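Local coordinates for protein glutathione S-transferase (Bombyx mori, PDB 3AY8) that probably transfers glutathione to electrophilic substrates, as a homodimeric cytosolic transferase of the GST fold, at residues A105-K110 and S136-L141; Q143-T148 and P181-W186. One frame throughout, in Å; residues are numbered along the deposited sequence.

How the contacts relate
Both contacts lie in the all-helical C-terminal half of the GST fold and share helix 128-147, which meets helix 90-120 in contact 1 and, near its C-terminal end, helix 181-190 in contact 2. Contact 1 is the more deeply buried: leucine methyls and one threonine, with a single lysine bond along its border. Contact 2 sits farther out, about 18 Å from the chain centre against 13 Å, and there a leucine knob is flanked by an arginine on a carbonyl and an asparagine on a carboxylate. The two join through Ile183, whose CD1 packs on Leu138 O at 3.4 Å and on Leu141 CD2 at 4.0 Å.

Contact 1: A105-K110 and S136-L141; sequences ASLYVK and STLSFL
Thr137 holds OG1 beside its own backbone N (chi1 -72°) and CG2 beside its carbonyl carbon, a setting that offers the hydroxyl to Lys110 and the methyl to the backbone of Leu107. This is the crossing of helices 90-120 and 128-147 in the helical domain of the GST fold, and the two segments run obliquely antiparallel, 136° between their directions, with axes 9.6 Å apart. The methyl CG2 lies 3.8 Å from Leu107 CA, filling the point where the backbones come nearest. Leu107 has CG anti to its backbone N (chi1 -178°), which sends its branch alongside the partner helix: CD1 meets CD2 of Leu138 at 3.8 Å, the two side chains crossing at about a right angle, while CD2 looks toward Leu141. Ile163 and Ser166 of helix 158-173 pack on Leu107 as well, placing these leucines in the interior of the bundle. Along the border the extended chain of Lys110 runs past Thr137, its CD 3.3 Å from OG1, before the ammonium donates to that hydroxyl. A salt bridge to Asp133, one turn earlier on helix 128-147, gives the same ammonium a second partner and probably balances its charge. The tether to the threonine is short, with Lys110 NZ 2.7 Å from Thr137 OG1.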
loop_
_atom_site.group_PDB
_atom_site.type_symbol
_atom_site.label_atom_id
_atom_site.label_comp_id
_atom_site.label_asym_id
_atom_site.label_seq_id
_atom_site.Cartn_x
_atom_site.Cartn_y
_atom_site.Cartn_z
ATOM N N ALA A 105 -1.715 2.511 1.399
ATOM C CA ALA A 105 -2.198 3.321 0.268
ATOM C C ALA A 105 -2.954 4.589 0.660
ATOM O O ALA A 105 -3.084 5.505 -0.161
ATOM C CB ALA A 105 -3.079 2.467 -0.664
ATOM N N SER A 106 -3.495 4.630 1.880
ATOM C CA SER A 106 -4.325 5.776 2.300
ATOM C C SER A 106 -3.794 6.438 3.566
ATOM O O SER A 106 -3.522 7.635 3.578
ATOM C CB SER A 106 -5.788 5.346 2.545
ATOM O OG SER A 106 -6.370 4.876 1.353
ATOM N N LEU A 107 -3.641 5.651 4.622
ATOM C CA LEU A 107 -3.328 6.219 5.929
ATOM C C LEU A 107 -1.928 6.814 5.995
ATOM O O LEU A 107 -1.777 8.024 6.195
ATOM C CB LEU A 107 -3.581 5.215 7.060
ATOM C CG LEU A 107 -3.338 5.669 8.514
ATOM C CD1 LEU A 107 -4.120 6.933 8.898
ATOM C CD2 LEU A 107 -3.671 4.553 9.464
ATOM N N TYR A 108 -0.903 5.986 5.849
ATOM C CA TYR A 108 0.442 6.505 6.048
ATOM C C TYR A 108 0.837 7.467 4.935
ATOM O O TYR A 108 1.609 8.395 5.162
ATOM C CB TYR A 108 1.511 5.415 6.247
ATOM C CG TYR A 108 2.802 6.062 6.740
ATOM C CD1 TYR A 108 2.871 6.589 8.035
ATOM C CD2 TYR A 108 3.898 6.248 5.890
ATOM C CE1 TYR A 108 4.012 7.222 8.502
ATOM C CE2 TYR A 108 5.070 6.901 6.348
ATOM C CZ TYR A 108 5.103 7.378 7.661
ATOM O OH TYR A 108 6.218 8.016 8.162
ATOM N N VAL A 109 0.300 7.234 3.741
ATOM C CA VAL A 109 0.482 8.115 2.595
ATOM C C VAL A 109 0.064 9.564 2.920
ATOM O O VAL A 109 0.761 10.513 2.566
ATOM C CB VAL A 109 -0.334 7.580 1.372
ATOM C CG1 VAL A 109 -0.603 8.681 0.338
ATOM C CG2 VAL A 109 0.396 6.418 0.747
ATOM N N LYS A 110 -1.067 9.714 3.599
ATOM C CA LYS A 110 -1.614 11.035 3.909
ATOM C C LYS A 110 -0.942 11.689 5.124
ATOM O O LYS A 110 -0.849 12.907 5.201
ATOM C CB LYS A 110 -3.126 10.939 4.091
ATOM C CG LYS A 110 -3.860 10.717 2.762
ATOM C CD LYS A 110 -5.352 10.499 2.971
ATOM C CE LYS A 110 -5.997 9.922 1.685
ATOM N NZ LYS A 110 -7.473 10.052 1.802
ATOM N N SER A 136 -10.584 12.419 6.152
ATOM C CA SER A 136 -11.459 11.510 5.419
ATOM C C SER A 136 -11.028 10.033 5.573
ATOM O O SER A 136 -11.873 9.120 5.698
ATOM C CB SER A 136 -11.495 11.911 3.938
ATOM O OG SER A 136 -12.057 10.867 3.162
ATOM N N THR A 137 -9.714 9.806 5.571
ATOM C CA THR A 137 -9.166 8.466 5.795
ATOM C C THR A 137 -9.349 8.042 7.247
ATOM O O THR A 137 -9.703 6.892 7.520
ATOM C CB THR A 137 -7.697 8.381 5.327
ATOM O OG1 THR A 137 -7.700 8.392 3.896
ATOM C CG2 THR A 137 -7.022 7.076 5.813
ATOM N N LEU A 138 -9.170 8.983 8.181
ATOM C CA LEU A 138 -9.462 8.670 9.592
ATOM C C LEU A 138 -10.917 8.267 9.819
ATOM O O LEU A 138 -11.213 7.404 10.649
ATOM C CB LEU A 138 -9.081 9.837 10.516
ATOM C CG LEU A 138 -7.586 10.207 10.556
ATOM C CD1 LEU A 138 -7.323 11.255 11.634
ATOM C CD2 LEU A 138 -6.709 8.956 10.760
ATOM N N SER A 139 -11.828 8.912 9.095
ATOM C CA SER A 139 -13.249 8.613 9.233
ATOM C C SER A 139 -13.565 7.167 8.851
ATOM O O SER A 139 -14.359 6.508 9.508
ATOM C CB SER A 139 -14.088 9.594 8.405
ATOM O OG SER A 139 -15.459 9.277 8.546
ATOM N N PHE A 140 -12.920 6.692 7.788
ATOM C CA PHE A 140 -13.017 5.309 7.337
ATOM C C PHE A 140 -12.483 4.355 8.401
ATOM O O PHE A 140 -13.120 3.353 8.708
ATOM C CB PHE A 140 -12.226 5.128 6.048
ATOM C CG PHE A 140 -13.070 4.983 4.828
ATOM C CD1 PHE A 140 -13.233 3.737 4.233
ATOM C CD2 PHE A 140 -13.695 6.091 4.260
ATOM C CE1 PHE A 140 -14.015 3.590 3.087
ATOM C CE2 PHE A 140 -14.482 5.959 3.114
ATOM C CZ PHE A 140 -14.636 4.710 2.523
ATOM N N LEU A 141 -11.317 4.679 8.961
ATOM C CA LEU A 141 -10.738 3.881 10.044
ATOM C C LEU A 141 -11.702 3.845 11.231
ATOM O O LEU A 141 -11.901 2.808 11.840
ATOM C CB LEU A 141 -9.381 4.446 10.491
ATOM C CG LEU A 141 -8.704 3.743 11.685
ATOM C CD1 LEU A 141 -8.568 2.188 11.482
ATOM C CD2 LEU A 141 -7.342 4.383 12.015
#

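Contact 2: Q143-T148 and P181-W186; sequences QFLEKT and PNIQRW
A knobs-into-holes contact joins the C-terminal end of helix 128-147 to the first turns of helix 181-190, both in the helical domain of this GST. Leu145 is the knob, set among Asn182, Ile183, Arg185 and Trp186, and the segments cross at 67° with axes 8.4 Å apart. Both Leu145 methyls gather at the root of the indole: CD1 of Leu145 lies over one face of the Trp186 ring, 3.5 Å above the plane and offset toward the rim, whereas its CD2 comes obliquely to Trp186 CD1 at 3.6 Å. The neighbouring pyrrole nitrogen, NE1, is hydrogen-bonded to Asp160 OD1, which helps fix the ring's rotation.

Beside the knob, Arg185 reaches back to the Leu145 carbonyl. Its chain leaves with CG anti to the backbone N (chi1 176°) and bends at chi3, bringing the guanidinium end-on so that both terminal nitrogens converge on one oxygen. NH2 is 2.8 Å from Leu145 O, in the carbonyl plane and on a lone pair; NH1 is 3.0 Å from that oxygen, tilted from the carbonyl plane. NH2 also bonds Lys149 O. With Arg185 replaced by alanine, the Leu145 and Lys149 carbonyls would probably lose this donor and the chain after the helix would be freer to move.

On the more exposed side, Asn182 ND2 donates to Glu146 OE1 at 2.7 Å, meeting the carboxylate on its anti side, somewhat out of the carboxylate plane, with the amide and carboxylate planes 56° apart. Arginine thus holds backbone oxygens where helix 128-147 gives way to the following turn, and its positive charge probably suits the partial negative charge of carbonyls at a helix C-terminus.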
loop_
_atom_site.group_PDB
_atom_site.type_symbol
_atom_site.label_atom_id
_atom_site.label_comp_id
_atom_site.label_asym_id
_atom_site.label_seq_id
_atom_site.Cartn_x
_atom_site.Cartn_y
_atom_site.Cartn_z
ATOM N N GLN A 143 -14.855 3.980 11.199
ATOM C CA GLN A 143 -15.910 3.018 10.826
ATOM C C GLN A 143 -15.479 1.553 10.938
ATOM O O GLN A 143 -16.247 0.730 11.462
ATOM C CB GLN A 143 -16.485 3.304 9.428
ATOM C CG GLN A 143 -17.343 4.574 9.358
ATOM C CD GLN A 143 -18.396 4.638 10.471
ATOM O OE1 GLN A 143 -19.229 3.743 10.612
ATOM N NE2 GLN A 143 -18.347 5.692 11.264
ATOM N N PHE A 144 -14.269 1.219 10.472
ATOM C CA PHE A 144 -13.731 -0.147 10.674
ATOM C C PHE A 144 -13.902 -0.553 12.138
ATOM O O PHE A 144 -14.327 -1.668 12.444
ATOM C CB PHE A 144 -12.228 -0.253 10.335
ATOM C CG PHE A 144 -11.872 0.112 8.916
ATOM C CD1 PHE A 144 -12.808 0.037 7.884
ATOM C CD2 PHE A 144 -10.574 0.488 8.610
ATOM C CE1 PHE A 144 -12.450 0.385 6.569
ATOM C CE2 PHE A 144 -10.209 0.819 7.315
ATOM C CZ PHE A 144 -11.145 0.779 6.297
ATOM N N LEU A 145 -13.578 0.376 13.030
ATOM C CA LEU A 145 -13.560 0.124 14.469
ATOM C C LEU A 145 -14.936 0.257 15.147
ATOM O O LEU A 145 -15.042 0.157 16.366
ATOM C CB LEU A 145 -12.534 1.046 15.133
ATOM C CG LEU A 145 -11.077 0.760 14.768
ATOM C CD1 LEU A 145 -10.206 1.957 15.100
ATOM C CD2 LEU A 145 -10.567 -0.516 15.465
ATOM N N GLU A 146 -15.975 0.495 14.352
ATOM C CA GLU A 146 -17.353 0.503 14.848
ATOM C C GLU A 146 -17.869 -0.933 14.897
ATOM O O GLU A 146 -18.632 -1.300 15.792
ATOM C CB GLU A 146 -18.250 1.352 13.930
ATOM C CG GLU A 146 -19.747 1.372 14.319
ATOM C CD GLU A 146 -20.009 2.130 15.601
ATOM O OE1 GLU A 146 -19.271 3.098 15.896
ATOM O OE2 GLU A 146 -20.952 1.756 16.325
ATOM N N LYS A 147 -17.432 -1.734 13.930
ATOM C CA LYS A 147 -17.883 -3.112 13.768
ATOM C C LYS A 147 -17.182 -4.060 14.738
ATOM O O LYS A 147 -17.835 -4.877 15.393
ATOM C CB LYS A 147 -17.648 -3.569 12.323
ATOM C CG LYS A 147 -18.200 -2.612 11.274
ATOM C CD LYS A 147 -17.898 -3.090 9.852
ATOM C CE LYS A 147 -18.632 -2.251 8.814
ATOM N NZ LYS A 147 -18.127 -0.847 8.746
ATOM N N THR A 148 -15.856 -3.942 14.831
ATOM C CA THR A 148 -15.043 -4.835 15.669
ATOM C C THR A 148 -14.168 -4.046 16.652
ATOM O O THR A 148 -13.884 -2.854 16.429
ATOM C CB THR A 148 -14.125 -5.746 14.804
ATOM O OG1 THR A 148 -13.362 -4.945 13.899
ATOM C CG2 THR A 148 -14.934 -6.762 13.984
ATOM N N PRO A 181 -14.543 8.638 17.986
ATOM C CA PRO A 181 -14.489 7.951 19.278
ATOM C C PRO A 181 -13.983 6.504 19.194
ATOM O O PRO A 181 -13.391 6.017 20.156
ATOM C CB PRO A 181 -15.953 7.995 19.788
ATOM C CG PRO A 181 -16.790 8.357 18.604
ATOM C CD PRO A 181 -15.897 9.151 17.681
ATOM N N ASN A 182 -14.210 5.828 18.068
ATOM C CA ASN A 182 -13.737 4.434 17.908
ATOM C C ASN A 182 -12.213 4.309 17.820
ATOM O O ASN A 182 -11.640 3.370 18.366
ATOM C CB ASN A 182 -14.424 3.730 16.729
ATOM C CG ASN A 182 -15.948 3.668 16.891
ATOM O OD1 ASN A 182 -16.462 3.502 18.000
ATOM N ND2 ASN A 182 -16.662 3.802 15.788
ATOM N N ILE A 183 -11.574 5.260 17.137
ATOM C CA ILE A 183 -10.107 5.374 17.136
ATOM C C ILE A 183 -9.591 5.685 18.547
ATOM O O ILE A 183 -8.591 5.112 18.989
ATOM C CB ILE A 183 -9.572 6.452 16.131
ATOM C CG1 ILE A 183 -10.069 6.166 14.697
ATOM C CG2 ILE A 183 -8.020 6.495 16.161
ATOM C CD1 ILE A 183 -9.626 7.189 13.648
ATOM N N GLN A 184 -10.263 6.600 19.246
ATOM C CA GLN A 184 -9.887 6.932 20.635
ATOM C C GLN A 184 -9.890 5.699 21.534
ATOM O O GLN A 184 -8.966 5.498 22.312
ATOM C CB GLN A 184 -10.806 8.015 21.219
ATOM C CG GLN A 184 -10.639 9.376 20.559
ATOM C CD GLN A 184 -11.541 10.428 21.158
ATOM O OE1 GLN A 184 -12.763 10.283 21.175
ATOM N NE2 GLN A 184 -10.944 11.507 21.634
ATOM N N ARG A 185 -10.919 4.864 21.399
ATOM C CA ARG A 185 -11.016 3.613 22.155
ATOM C C ARG A 185 -9.874 2.654 21.777
ATOM O O ARG A 185 -9.191 2.083 22.637
ATOM C CB ARG A 185 -12.359 2.936 21.866
ATOM C CG ARG A 185 -12.535 1.560 22.545
ATOM C CD ARG A 185 -13.621 0.719 21.873
ATOM N NE ARG A 185 -13.143 0.061 20.651
ATOM C CZ ARG A 185 -13.714 0.151 19.449
ATOM N NH1 ARG A 185 -14.813 0.883 19.269
ATOM N NH2 ARG A 185 -13.187 -0.505 18.416
ATOM N N TRP A 186 -9.687 2.475 20.476
ATOM C CA TRP A 186 -8.728 1.507 19.962
ATOM C C TRP A 186 -7.288 1.884 20.320
ATOM O O TRP A 186 -6.483 1.008 20.633
ATOM C CB TRP A 186 -8.939 1.354 18.450
ATOM C CG TRP A 186 -7.836 0.707 17.676
ATOM C CD1 TRP A 186 -7.640 -0.624 17.490
ATOM C CD2 TRP A 186 -6.798 1.375 16.939
ATOM N NE1 TRP A 186 -6.540 -0.836 16.687
ATOM C CE2 TRP A 186 -6.007 0.376 16.333
ATOM C CE3 TRP A 186 -6.467 2.723 16.730
ATOM C CZ2 TRP A 186 -4.893 0.675 15.539
ATOM C CZ3 TRP A 186 -5.367 3.027 15.939
ATOM C CH2 TRP A 186 -4.585 2.001 15.356
#